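Local coordinates for putative ABC transporter, periplasmic binding protein, amino acid (Neisseria gonorrhoeae, PDB 2YLN) that probably captures L-cystine in the periplasm, as the solute receptor of an ABC transporter for amino acids, at residues L198-R203 with L215-K220; P69-D74 with V120-G125; Y82-T87 with V98-T103; S240-N245 with A253-A258. The protein carries 1 engineered substitution. All blocks are in the same frame, centred on the assembly; numbering follows the deposited sequence. Where two conformers were deposited one is given.

Contacts 2 and 4 are buried, contact 3 is partly buried, and contact 1 lies at the surface, where its helices meet other strands of the same mixed sheet; its D216 touches P69 of contact 2. Contact 2 reaches the bound amino acid, and its segments touch those of contact 3, through Q123 with D83 and H73 with E102, and those of contact 4, through backbone bonds of V120 and V124. Contacts 3 and 4 place helices against the sheet, and T87 packs on L242 where they meet. Each gathers apolar groups round its own phenylalanine, F100 or F255, while contact 2 stacks an amide on a ring. Contact 1 depends instead on one polar bond between long side chains.

Contact 1. Residues L198-R203 with L215-K220; sequences LIEQKR and LDYLKK
E200 and Y217 bridge a wide separation between their two helices: the closest pair of CA atoms, those of E200 and L218, is 12.2 Å apart. The direct link is a hydrogen bond in which the phenol OH of Y217 donates to E200 OE2 over 2.8 Å. It uses the syn lone pair of that oxygen, on the side of OE1. The two side chains arrive from opposite directions, and OE2 sits at the edge of the ring, near its plane, with carboxylate and ring tilted by 27°. Y217 reaches across because its CG lies anti to the backbone N (chi1 -179°), while the chain of E200 bends at chi2. The negative carboxylate would be expected to strengthen the phenol as a donor.

Further polar bonds do not cross between the segments. Within 198-203, just after the helix, R203 grips Q201 OE1 side-on, with NE at 2.9 Å and NH2 at 2.8 Å, and the amide oxygen lies almost in the guanidinium plane. The end of helix 192-200 is set by the backbone: K202 takes a positive phi (60°), and a Schellman motif closes the helix, R203 N bonding to L198 O at 2.9 Å and K202 N to I199 O at 3.0 Å.

Side-chain packing joins both helices to strand 226-231: I199, E200 and L218 meet V226, and L215 meets I228. On strand 142-151, H151 touches I199 and K202, and D216 on helix 211-220 touches P69 in the loop before strand 71-73.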
loop_
_atom_site.group_PDB
_atom_site.type_symbol
_atom_site.label_atom_id
_atom_site.label_comp_id
_atom_site.label_asym_id
_atom_site.label_seq_id
_atom_site.Cartn_x
_atom_site.Cartn_y
_atom_site.Cartn_z
ATOM N N LEU A 198 2.260 1.933 -19.707
ATOM C CA LEU A 198 2.596 0.857 -20.630
ATOM C C LEU A 198 1.344 0.336 -21.305
ATOM O O LEU A 198 1.296 0.191 -22.535
ATOM C CB LEU A 198 3.346 -0.278 -19.949
ATOM C CG LEU A 198 4.776 -0.011 -19.487
ATOM C CD1 LEU A 198 5.582 0.692 -20.543
ATOM C CD2 LEU A 198 4.865 0.776 -18.227
ATOM N N ILE A 199 0.270 0.113 -20.548
ATOM C CA ILE A 199 -0.951 -0.407 -21.182
ATOM C C ILE A 199 -1.554 0.561 -22.147
ATOM O O ILE A 199 -1.942 0.198 -23.253
ATOM C CB ILE A 199 -1.955 -0.823 -20.075
ATOM C CG1 ILE A 199 -1.360 -1.907 -19.176
ATOM C CG2 ILE A 199 -3.267 -1.295 -20.726
ATOM C CD1 ILE A 199 -2.218 -2.175 -17.913
ATOM N N GLU A 200 -1.554 1.837 -21.784
ATOM C CA GLU A 200 -2.018 2.870 -22.678
ATOM C C GLU A 200 -1.284 2.909 -23.988
ATOM O O GLU A 200 -1.872 3.207 -25.064
ATOM C CB GLU A 200 -1.965 4.266 -22.010
ATOM C CG GLU A 200 -2.874 4.418 -20.834
ATOM C CD GLU A 200 -2.452 5.320 -19.735
ATOM O OE1 GLU A 200 -1.465 6.048 -19.858
ATOM O OE2 GLU A 200 -3.237 5.315 -18.710
ATOM N N GLN A 201 0.007 2.671 -23.942
ATOM C CA GLN A 201 0.889 2.697 -25.085
ATOM C C GLN A 201 0.984 1.357 -25.822
ATOM O O GLN A 201 1.732 1.252 -26.766
ATOM C CB GLN A 201 2.272 3.207 -24.622
ATOM C CG GLN A 201 2.265 4.626 -24.230
ATOM C CD GLN A 201 3.574 5.138 -23.692
ATOM O OE1 GLN A 201 4.420 4.333 -23.312
ATOM N NE2 GLN A 201 3.757 6.497 -23.691
ATOM N N LYS A 202 0.236 0.376 -25.353
ATOM C CA LYS A 202 0.220 -0.988 -25.921
ATOM C C LYS A 202 1.612 -1.634 -25.845
ATOM O O LYS A 202 1.952 -2.533 -26.605
ATOM C CB LYS A 202 -0.445 -0.995 -27.325
ATOM C CG LYS A 202 -1.882 -0.390 -27.300
ATOM C CD LYS A 202 -2.540 -0.387 -28.706
ATOM C CE LYS A 202 -3.944 0.187 -28.680
ATOM N NZ LYS A 202 -4.628 0.106 -30.037
ATOM N N ARG A 203 2.359 -1.297 -24.795
ATOM C CA ARG A 203 3.640 -1.895 -24.451
ATOM C C ARG A 203 3.504 -2.997 -23.407
ATOM O O ARG A 203 4.464 -3.714 -23.140
ATOM C CB ARG A 203 4.657 -0.827 -24.019
ATOM C CG ARG A 203 4.941 0.218 -25.152
ATOM C CD ARG A 203 6.131 1.035 -24.863
ATOM N NE ARG A 203 5.934 1.902 -23.813
ATOM C CZ ARG A 203 6.853 2.165 -22.861
ATOM N NH1 ARG A 203 7.873 1.388 -22.598
ATOM N NH2 ARG A 203 6.596 3.103 -22.001
ATOM N N LEU A 215 -9.231 3.455 -9.396
ATOM C CA LEU A 215 -10.315 4.399 -9.532
ATOM C C LEU A 215 -9.841 5.833 -9.436
ATOM O O LEU A 215 -10.319 6.726 -10.189
ATOM C CB LEU A 215 -11.410 4.105 -8.505
ATOM C CG LEU A 215 -12.184 2.839 -8.721
ATOM C CD1 LEU A 215 -13.109 2.582 -7.532
ATOM C CD2 LEU A 215 -13.000 2.833 -10.019
ATOM N N ASP A 216 -8.898 6.122 -8.546
ATOM C CA ASP A 216 -8.334 7.490 -8.391
ATOM C C ASP A 216 -7.673 7.921 -9.694
ATOM O O ASP A 216 -7.880 9.040 -10.178
ATOM C CB ASP A 216 -7.373 7.533 -7.220
ATOM C CG ASP A 216 -7.039 8.970 -6.827
ATOM O OD1 ASP A 216 -7.953 9.640 -6.293
ATOM O OD2 ASP A 216 -5.911 9.365 -7.055
ATOM N N TYR A 217 -6.914 7.011 -10.270
ATOM C CA TYR A 217 -6.228 7.310 -11.516
ATOM C C TYR A 217 -7.231 7.622 -12.659
ATOM O O TYR A 217 -7.029 8.559 -13.421
ATOM C CB TYR A 217 -5.304 6.147 -11.899
ATOM C CG TYR A 217 -4.547 6.391 -13.167
ATOM C CD1 TYR A 217 -5.096 6.112 -14.407
ATOM C CD2 TYR A 217 -3.269 6.865 -13.123
ATOM C CE1 TYR A 217 -4.394 6.308 -15.568
ATOM C CE2 TYR A 217 -2.520 7.035 -14.268
ATOM C CZ TYR A 217 -3.085 6.744 -15.459
ATOM O OH TYR A 217 -2.346 6.893 -16.625
ATOM N N LEU A 218 -8.271 6.813 -12.711
ATOM C CA LEU A 218 -9.279 7.010 -13.753
ATOM C C LEU A 218 -10.080 8.293 -13.559
ATOM O O LEU A 218 -10.596 8.851 -14.532
ATOM C CB LEU A 218 -10.225 5.797 -13.850
ATOM C CG LEU A 218 -9.557 4.510 -14.265
ATOM C CD1 LEU A 218 -10.462 3.310 -14.173
ATOM C CD2 LEU A 218 -8.959 4.690 -15.714
ATOM N N LYS A 219 -10.206 8.781 -12.334
ATOM C CA LYS A 219 -10.811 10.101 -12.108
ATOM C C LYS A 219 -10.005 11.181 -12.732
ATOM O O LYS A 219 -10.511 12.158 -13.278
ATOM C CB LYS A 219 -10.962 10.380 -10.560
ATOM C CG LYS A 219 -11.992 9.558 -9.850
ATOM C CD LYS A 219 -12.061 9.834 -8.255
ATOM C CE LYS A 219 -12.919 8.882 -7.470
ATOM N NZ LYS A 219 -12.890 9.158 -5.964
ATOM N N LYS A 220 -8.688 11.058 -12.602
ATOM C CA LYS A 220 -7.727 12.013 -13.136
ATOM C C LYS A 220 -7.393 11.864 -14.613
ATOM O O LYS A 220 -6.916 12.821 -15.260
ATOM C CB LYS A 220 -6.436 11.975 -12.371
ATOM C CG LYS A 220 -6.577 12.237 -10.913
ATOM C CD LYS A 220 -5.270 12.195 -10.232
ATOM C CE LYS A 220 -5.382 12.571 -8.749
ATOM N NZ LYS A 220 -6.779 12.624 -8.145
#

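Contact 2. Residues P69-D74 with V120-G125; sequences PFTYHD and VANQVG. With CYS (cysteine), chain B.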
loop_
_atom_site.group_PDB
_atom_site.type_symbol
_atom_site.label_atom_id
_atom_site.label_comp_id
_atom_site.label_asym_id
_atom_site.label_seq_id
_atom_site.Cartn_x
_atom_site.Cartn_y
_atom_site.Cartn_z
ATOM N N PRO A 69 -3.924 7.368 -4.143
ATOM C CA PRO A 69 -4.130 8.421 -3.134
ATOM C C PRO A 69 -3.599 8.021 -1.745
ATOM O O PRO A 69 -3.987 8.601 -0.741
ATOM C CB PRO A 69 -5.649 8.575 -3.117
ATOM C CG PRO A 69 -6.091 7.168 -3.275
ATOM C CD PRO A 69 -5.132 6.557 -4.266
ATOM N N PHE A 70 -2.704 7.035 -1.701
ATOM C CA PHE A 70 -2.212 6.452 -0.452
ATOM C C PHE A 70 -0.981 7.172 0.096
ATOM O O PHE A 70 -0.837 7.281 1.334
ATOM C CB PHE A 70 -1.911 4.958 -0.663
ATOM C CG PHE A 70 -3.117 4.169 -1.017
ATOM C CD1 PHE A 70 -4.185 3.972 -0.139
ATOM C CD2 PHE A 70 -3.285 3.523 -2.251
ATOM C CE1 PHE A 70 -5.259 3.200 -0.436
ATOM C CE2 PHE A 70 -4.375 2.715 -2.543
ATOM C CZ PHE A 70 -5.366 2.525 -1.616
ATOM N N THR A 71 -0.026 7.530 -0.768
ATOM C CA THR A 71 1.256 8.056 -0.317
ATOM C C THR A 71 1.834 8.771 -1.543
ATOM O O THR A 71 2.279 8.113 -2.497
ATOM C CB THR A 71 2.148 6.937 0.207
ATOM O OG1 THR A 71 3.468 7.492 0.390
ATOM C CG2 THR A 71 2.243 5.720 -0.623
ATOM N N TYR A 72 1.730 10.105 -1.536
ATOM C CA TYR A 72 2.069 10.873 -2.744
ATOM C C TYR A 72 2.365 12.294 -2.379
ATOM O O TYR A 72 2.118 12.705 -1.266
ATOM C CB TYR A 72 0.874 10.787 -3.775
ATOM C CG TYR A 72 -0.376 11.526 -3.390
ATOM C CD1 TYR A 72 -1.274 10.954 -2.528
ATOM C CD2 TYR A 72 -0.605 12.780 -3.845
ATOM C CE1 TYR A 72 -2.429 11.634 -2.177
ATOM C CE2 TYR A 72 -1.730 13.494 -3.454
ATOM C CZ TYR A 72 -2.628 12.927 -2.581
ATOM O OH TYR A 72 -3.806 13.583 -2.205
ATOM N N HIS A 73 2.885 13.066 -3.337
ATOM C CA HIS A 73 3.081 14.469 -3.116
ATOM C C HIS A 73 2.015 15.277 -3.786
ATOM O O HIS A 73 1.695 15.059 -4.942
ATOM C CB HIS A 73 4.459 14.925 -3.645
ATOM C CG HIS A 73 5.599 14.390 -2.837
ATOM N ND1 HIS A 73 6.246 15.111 -1.838
ATOM C CD2 HIS A 73 6.112 13.170 -2.784
ATOM C CE1 HIS A 73 7.130 14.320 -1.257
ATOM N NE2 HIS A 73 7.120 13.150 -1.856
ATOM N N ASP A 74 1.485 16.241 -3.054
ATOM C CA ASP A 74 0.463 17.104 -3.576
ATOM C C ASP A 74 1.060 18.200 -4.460
ATOM O O ASP A 74 2.289 18.189 -4.721
ATOM C CB ASP A 74 -0.420 17.658 -2.477
ATOM C CG ASP A 74 0.222 18.728 -1.644
ATOM O OD1 ASP A 74 1.253 19.299 -2.035
ATOM O OD2 ASP A 74 -0.422 19.002 -0.591
ATOM N N VAL A 120 6.673 0.127 7.986
ATOM C CA VAL A 120 6.192 0.434 6.656
ATOM C C VAL A 120 4.711 0.823 6.704
ATOM O O VAL A 120 3.907 0.162 7.380
ATOM C CB VAL A 120 6.375 -0.748 5.685
ATOM C CG1 VAL A 120 5.709 -0.504 4.342
ATOM C CG2 VAL A 120 7.875 -0.980 5.480
ATOM N N ALA A 121 4.377 1.912 6.039
ATOM C CA ALA A 121 2.999 2.388 5.869
ATOM C C ALA A 121 2.762 2.550 4.372
ATOM O O ALA A 121 3.123 3.599 3.773
ATOM C CB ALA A 121 2.743 3.688 6.600
ATOM N N ASN A 122 2.235 1.532 3.724
ATOM C CA ASN A 122 2.165 1.537 2.277
ATOM C C ASN A 122 1.209 0.471 1.737
ATOM O O ASN A 122 1.535 -0.307 0.843
ATOM C CB ASN A 122 3.542 1.342 1.687
ATOM C CG ASN A 122 3.729 2.037 0.352
ATOM O OD1 ASN A 122 4.349 3.092 0.307
ATOM N ND2 ASN A 122 3.216 1.491 -0.734
ATOM N N GLN A 123 -0.025 0.432 2.300
ATOM C CA GLN A 123 -1.041 -0.490 1.821
ATOM C C GLN A 123 -0.539 -1.948 1.830
ATOM O O GLN A 123 -0.831 -2.719 0.910
ATOM C CB GLN A 123 -1.585 -0.094 0.465
ATOM C CG GLN A 123 -2.421 1.188 0.499
ATOM C CD GLN A 123 -3.687 0.980 1.289
ATOM O OE1 GLN A 123 -4.510 0.130 0.924
ATOM N NE2 GLN A 123 -3.865 1.670 2.406
ATOM N N VAL A 124 0.107 -2.323 2.925
ATOM C CA VAL A 124 0.664 -3.665 3.052
ATOM C C VAL A 124 -0.155 -4.527 4.018
ATOM O O VAL A 124 -0.401 -4.135 5.143
ATOM C CB VAL A 124 2.160 -3.620 3.560
ATOM C CG1 VAL A 124 2.756 -4.965 3.674
ATOM C CG2 VAL A 124 2.972 -2.770 2.611
ATOM N N GLY A 125 -0.470 -5.719 3.553
ATOM C CA GLY A 125 -0.903 -6.825 4.399
ATOM C C GLY A 125 0.134 -7.938 4.348
ATOM O O GLY A 125 1.064 -7.961 3.541
HETATM N N CYS B . -0.176 -3.687 -1.611
HETATM C CA CYS B . 1.249 -3.792 -1.985
HETATM C C CYS B . 1.910 -4.981 -1.285
HETATM O O CYS B . 1.441 -5.298 -0.171
HETATM C CB CYS B . 2.009 -2.517 -1.608
HETATM S SG CYS B . 1.424 -1.048 -2.448
HETATM O OXT CYS B . 2.885 -5.518 -1.847
#
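Q123 lays its side chain over the ring of F70. From CB, on a bond directed toward segment 69-74, the chain runs to CG, poised over the centre of the ring in a CH-pi contact, 3.4 Å from the F70 centroid and 13° off the normal. A bend at chi2 (-66°) brings CD back over the ring, and the turn about the last bond lays the amide within 10° of parallel to it. CD comes within 3.2 Å of F70 CE1, OE1 lies 3.4 Å from the same CE1, and NE2 is 3.4 Å from CD1. Beyond the stack, NE2 is hydrogen-bonded to S142 OG. On the opposite face of the ring lies P69 CD.

Beside this stack T71 CG2 touches N122 OD1 at 3.5 Å, an oxygen that also bonds to E64 N. The main chain of Q123 serves the ligand pocket: its O accepts from the amino N of the bound cysteine at 2.8 Å. R131 and N174 bind the same molecule.

Segment 120-125 leaves strand 119-120 and joins several elements: V120 pairs with I243 on strand 238-245, Q123 N bonds to D83 at the start of helix 82-94, and F70 shares a backbone bond with D83.

Contact 3. Residues Y82-T87 with V98-T103; sequences YDVEVT and VEFKET
V84 and T87 present one side of helix 82-94 to F100 on strand 97-102. Before them, the D83 carbonyl accepts, within the helix, from both N and OG1 of T87. V84 comes next: its CG1 lies over one face of the F100 ring, 4.2 Å from the centroid and 25° off the normal, as a CH-pi contact. The rim atom CZ of F100 is 3.8 Å from that methyl and 3.7 Å from V84 O.

One turn on, T87 passes F100 in the opposite direction. T87 CG2 stands 3.9 Å from F100 CE1 and 4.2 Å from V98 CG2. With OG1 bonded to D83 O at 2.8 Å, across the carbonyl plane from the bond made by T87 N, the rotation of T87 is fixed, and its methyl, anti to N (chi1 -61° for OG1), is the branch left for the strand.

Helix and strand segments run nearly antiparallel, their axes 10.7 Å apart. T87, V98 and F100 all touch V61 on strand 58-63, which pairs in parallel with strand 97-102. The path from strand 58-63 through helix 82-94 to strand 97-102 is therefore a beta-alpha-beta crossover, with a small hairpin sheet inserted before the helix, as in the alpha/beta lobes of periplasmic solute-binding proteins.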
loop_
_atom_site.group_PDB
_atom_site.type_symbol
_atom_site.label_atom_id
_atom_site.label_comp_id
_atom_site.label_asym_id
_atom_site.label_seq_id
_atom_site.Cartn_x
_atom_site.Cartn_y
_atom_site.Cartn_z
ATOM N N TYR A 82 -3.509 8.868 2.207
ATOM C CA TYR A 82 -4.166 8.246 3.366
ATOM C C TYR A 82 -3.183 7.610 4.312
ATOM O O TYR A 82 -3.253 7.844 5.524
ATOM C CB TYR A 82 -5.178 7.212 2.842
ATOM C CG TYR A 82 -5.938 6.531 3.972
ATOM C CD1 TYR A 82 -7.031 7.174 4.512
ATOM C CD2 TYR A 82 -5.622 5.284 4.438
ATOM C CE1 TYR A 82 -7.773 6.547 5.498
ATOM C CE2 TYR A 82 -6.345 4.663 5.410
ATOM C CZ TYR A 82 -7.450 5.291 5.941
ATOM O OH TYR A 82 -8.255 4.718 6.902
ATOM N N ASP A 83 -2.270 6.786 3.822
ATOM C CA ASP A 83 -1.379 6.066 4.719
ATOM C C ASP A 83 -0.456 7.010 5.509
ATOM O O ASP A 83 -0.149 6.801 6.675
ATOM C CB ASP A 83 -0.502 5.045 3.999
ATOM C CG ASP A 83 -1.267 3.895 3.413
ATOM O OD1 ASP A 83 -2.272 4.092 2.690
ATOM O OD2 ASP A 83 -0.899 2.713 3.703
ATOM N N VAL A 84 0.010 8.042 4.798
ATOM C CA VAL A 84 0.872 9.035 5.412
ATOM C C VAL A 84 0.108 9.781 6.525
ATOM O O VAL A 84 0.654 10.004 7.615
ATOM C CB VAL A 84 1.416 10.004 4.339
ATOM C CG1 VAL A 84 2.128 11.192 4.956
ATOM C CG2 VAL A 84 2.345 9.241 3.408
ATOM N N GLU A 85 -1.093 10.251 6.220
ATOM C CA GLU A 85 -1.866 11.013 7.184
ATOM C C GLU A 85 -2.282 10.147 8.376
ATOM O O GLU A 85 -2.279 10.613 9.504
ATOM C CB GLU A 85 -3.042 11.722 6.523
ATOM C CG GLU A 85 -2.654 12.701 5.443
ATOM C CD GLU A 85 -1.730 13.845 5.812
ATOM O OE1 GLU A 85 -1.449 14.067 7.012
ATOM O OE2 GLU A 85 -1.282 14.541 4.902
ATOM N N VAL A 86 -2.641 8.874 8.148
ATOM C CA VAL A 86 -2.929 7.993 9.240
ATOM C C VAL A 86 -1.687 7.866 10.145
ATOM O O VAL A 86 -1.771 7.929 11.353
ATOM C CB VAL A 86 -3.386 6.607 8.762
ATOM C CG1 VAL A 86 -3.437 5.619 9.898
ATOM C CG2 VAL A 86 -4.778 6.680 8.137
ATOM N N THR A 87 -0.508 7.683 9.514
ATOM C CA THR A 87 0.713 7.504 10.256
ATOM C C THR A 87 1.042 8.739 11.074
ATOM O O THR A 87 1.457 8.667 12.228
ATOM C CB THR A 87 1.857 7.089 9.336
ATOM O OG1 THR A 87 1.551 5.864 8.701
ATOM C CG2 THR A 87 3.172 6.913 10.120
ATOM N N VAL A 98 7.926 11.556 13.856
ATOM C CA VAL A 98 7.945 10.657 12.701
ATOM C C VAL A 98 8.706 11.217 11.567
ATOM O O VAL A 98 8.565 12.400 11.237
ATOM C CB VAL A 98 6.539 10.230 12.319
ATOM C CG1 VAL A 98 5.666 11.359 11.870
ATOM C CG2 VAL A 98 6.520 9.164 11.333
ATOM N N GLU A 99 9.493 10.378 10.910
ATOM C CA GLU A 99 10.250 10.726 9.697
ATOM C C GLU A 99 9.878 9.692 8.604
ATOM O O GLU A 99 9.986 8.502 8.866
ATOM C CB GLU A 99 11.723 10.706 9.944
ATOM C CG GLU A 99 12.219 11.819 10.860
ATOM C CD GLU A 99 12.130 13.129 10.254
ATOM O OE1 GLU A 99 12.528 13.298 9.130
ATOM O OE2 GLU A 99 11.852 14.088 11.019
ATOM N N PHE A 100 9.499 10.173 7.439
ATOM C CA PHE A 100 9.196 9.302 6.322
ATOM C C PHE A 100 10.397 9.174 5.406
ATOM O O PHE A 100 11.012 10.167 5.008
ATOM C CB PHE A 100 8.014 9.869 5.540
ATOM C CG PHE A 100 6.737 9.830 6.299
ATOM C CD1 PHE A 100 5.963 8.693 6.392
ATOM C CD2 PHE A 100 6.262 10.962 6.971
ATOM C CE1 PHE A 100 4.776 8.663 7.078
ATOM C CE2 PHE A 100 5.109 10.943 7.730
ATOM C CZ PHE A 100 4.339 9.793 7.770
ATOM N N LYS A 101 10.748 7.943 5.086
ATOM C CA LYS A 101 11.903 7.558 4.262
ATOM C C LYS A 101 11.345 7.065 2.911
ATOM O O LYS A 101 10.908 5.915 2.809
ATOM C CB LYS A 101 12.722 6.471 5.000
ATOM C CG LYS A 101 13.523 7.110 6.165
ATOM C CD LYS A 101 14.634 6.251 6.708
ATOM C CE LYS A 101 15.866 6.044 5.685
ATOM N NZ LYS A 101 16.766 7.222 5.300
ATOM N N GLU A 102 11.326 7.952 1.918
ATOM C CA GLU A 102 10.711 7.590 0.678
ATOM C C GLU A 102 11.565 6.535 -0.014
ATOM O O GLU A 102 12.787 6.657 -0.150
ATOM C CB GLU A 102 10.430 8.796 -0.206
ATOM C CG GLU A 102 9.426 9.721 0.475
ATOM C CD GLU A 102 9.000 10.923 -0.279
ATOM O OE1 GLU A 102 8.705 10.848 -1.424
ATOM O OE2 GLU A 102 8.934 11.981 0.345
ATOM N N THR A 103 10.893 5.487 -0.458
ATOM C CA THR A 103 11.561 4.238 -0.861
ATOM C C THR A 103 10.876 3.627 -2.059
ATOM O O THR A 103 9.637 3.515 -2.055
ATOM C CB THR A 103 11.612 3.286 0.313
ATOM O OG1 THR A 103 12.296 3.914 1.412
ATOM C CG2 THR A 103 12.295 1.975 -0.004
#

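Contact 4. Residues S240-N245 with A253-A258; sequences SGLIVN and AKFSTA
F255, on helix 249-264, turns one ring face to L242 and an edge to V244, both on strand 238-245. F255 gives up the most area to the contact. Its CG is anti to the carbonyl carbon (chi1 -70°), which directs the ring from the helix toward the strand, where it also meets V90 and L94 of helix 82-94.

L242 comes second. Crossing the phenylalanine at about a right angle, it sets CD1 over one face, 3.8 Å above the ring plane and displaced toward the rim. This is a CH-pi contact, with CD1 4.2 Å from the F255 centroid and 24° off the normal; the nearest ring atom is CG, at 3.9 Å. The extended end of L242 (chi2 173°) carries CD1 out to the ring. L242 itself touches A121 and T87, and its backbone N bonds to S138 OG.

V244, the third, works from the rim: CG1 lies near the ring plane, 3.8 Å from F255 CE2. Its side chain was modelled in two conformers, so this touch is the less certain one. V244 also meets L49 of helix 49-55.

On the helix, T257 OG1 bonds to A253 O at 2.9 Å, and T257 N reaches that oxygen from the other face of its plane, a polar detail that lies away from the strand. All three touching side chains are buried and apolar, so between these two segments the contact rests on apolar packing and the CH-pi approach, not on polar bonds.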
loop_
_atom_site.group_PDB
_atom_site.type_symbol
_atom_site.label_atom_id
_atom_site.label_comp_id
_atom_site.label_asym_id
_atom_site.label_seq_id
_atom_site.Cartn_x
_atom_site.Cartn_y
_atom_site.Cartn_z
ATOM N N SER A 240 -4.776 -3.547 5.423
ATOM C CA SER A 240 -3.432 -2.945 5.510
ATOM C C SER A 240 -3.196 -2.321 6.861
ATOM O O SER A 240 -4.103 -1.699 7.405
ATOM C CB SER A 240 -3.261 -1.849 4.460
ATOM O OG SER A 240 -3.269 -2.368 3.140
ATOM N N GLY A 241 -2.005 -2.496 7.399
ATOM C CA GLY A 241 -1.645 -1.904 8.642
ATOM C C GLY A 241 -0.184 -1.524 8.677
ATOM O O GLY A 241 0.546 -1.722 7.721
ATOM N N LEU A 242 0.230 -0.927 9.798
ATOM C CA LEU A 242 1.637 -0.618 9.969
ATOM C C LEU A 242 2.408 -1.916 10.135
ATOM O O LEU A 242 2.006 -2.817 10.914
ATOM C CB LEU A 242 1.854 0.264 11.193
ATOM C CG LEU A 242 1.216 1.678 11.061
ATOM C CD1 LEU A 242 1.336 2.405 12.391
ATOM C CD2 LEU A 242 1.814 2.453 9.924
ATOM N N ILE A 243 3.502 -2.108 9.388
ATOM C CA ILE A 243 4.268 -3.340 9.372
ATOM C C ILE A 243 5.602 -3.116 10.095
ATOM O O ILE A 243 6.292 -2.139 9.835
ATOM C CB ILE A 243 4.560 -3.819 7.938
ATOM C CG1 ILE A 243 3.331 -3.752 7.017
ATOM C CG2 ILE A 243 5.167 -5.202 7.962
ATOM C CD1 ILE A 243 2.182 -4.645 7.466
ATOM N N VAL A 244 5.910 -4.036 10.999
ATOM C CA VAL A 244 7.215 -4.026 11.669
ATOM C C VAL A 244 7.841 -5.383 11.613
ATOM O O VAL A 244 7.222 -6.412 11.289
ATOM C CB VAL A 244 7.106 -3.580 13.147
ATOM C CG1 VAL A 244 6.602 -2.152 13.303
ATOM C CG2 VAL A 244 6.188 -4.516 13.937
ATOM N N ASN A 245 9.137 -5.420 11.916
ATOM C CA ASN A 245 9.792 -6.681 12.161
ATOM C C ASN A 245 9.164 -7.392 13.332
ATOM O O ASN A 245 8.792 -6.731 14.331
ATOM C CB ASN A 245 11.295 -6.486 12.426
ATOM C CG ASN A 245 12.037 -6.159 11.197
ATOM O OD1 ASN A 245 12.236 -7.048 10.400
ATOM N ND2 ASN A 245 12.385 -4.900 10.970
ATOM N N ALA A 253 1.408 -3.317 19.797
ATOM C CA ALA A 253 0.238 -3.012 20.641
ATOM C C ALA A 253 0.022 -1.522 20.736
ATOM O O ALA A 253 -1.131 -1.075 20.706
ATOM C CB ALA A 253 0.426 -3.629 22.045
ATOM N N LYS A 254 1.081 -0.716 20.847
ATOM C CA LYS A 254 0.934 0.746 20.886
ATOM C C LYS A 254 0.352 1.268 19.572
ATOM O O LYS A 254 -0.571 2.100 19.554
ATOM C CB LYS A 254 2.289 1.410 21.182
ATOM C CG LYS A 254 2.819 1.117 22.560
ATOM C CD LYS A 254 2.067 1.845 23.603
ATOM C CE LYS A 254 2.509 1.532 25.025
ATOM N NZ LYS A 254 2.025 2.606 25.915
ATOM N N PHE A 255 0.849 0.783 18.421
ATOM C CA PHE A 255 0.313 1.178 17.149
ATOM C C PHE A 255 -1.154 0.803 17.034
ATOM O O PHE A 255 -1.951 1.649 16.580
ATOM C CB PHE A 255 1.109 0.552 16.007
ATOM C CG PHE A 255 2.526 1.097 15.819
ATOM C CD1 PHE A 255 2.886 2.391 15.979
ATOM C CD2 PHE A 255 3.501 0.244 15.413
ATOM C CE1 PHE A 255 4.174 2.781 15.752
ATOM C CE2 PHE A 255 4.770 0.662 15.186
ATOM C CZ PHE A 255 5.100 1.952 15.381
ATOM N N SER A 256 -1.528 -0.422 17.397
ATOM C CA SER A 256 -2.889 -0.832 17.274
ATOM C C SER A 256 -3.813 -0.051 18.180
ATOM O O SER A 256 -4.943 0.269 17.782
ATOM C CB SER A 256 -3.001 -2.295 17.567
ATOM O OG SER A 256 -2.326 -3.049 16.541
ATOM N N THR A 257 -3.349 0.263 19.388
ATOM C CA THR A 257 -4.164 1.055 20.319
ATOM C C THR A 257 -4.428 2.427 19.714
ATOM O O THR A 257 -5.571 2.885 19.741
ATOM C CB THR A 257 -3.447 1.145 21.667
ATOM O OG1 THR A 257 -3.332 -0.130 22.271
ATOM C CG2 THR A 257 -4.196 2.029 22.666
ATOM N N ALA A 258 -3.420 3.082 19.142
ATOM C CA ALA A 258 -3.605 4.357 18.524
ATOM C C ALA A 258 -4.598 4.259 17.357
ATOM O O ALA A 258 -5.464 5.124 17.191
ATOM C CB ALA A 258 -2.259 4.928 18.069
#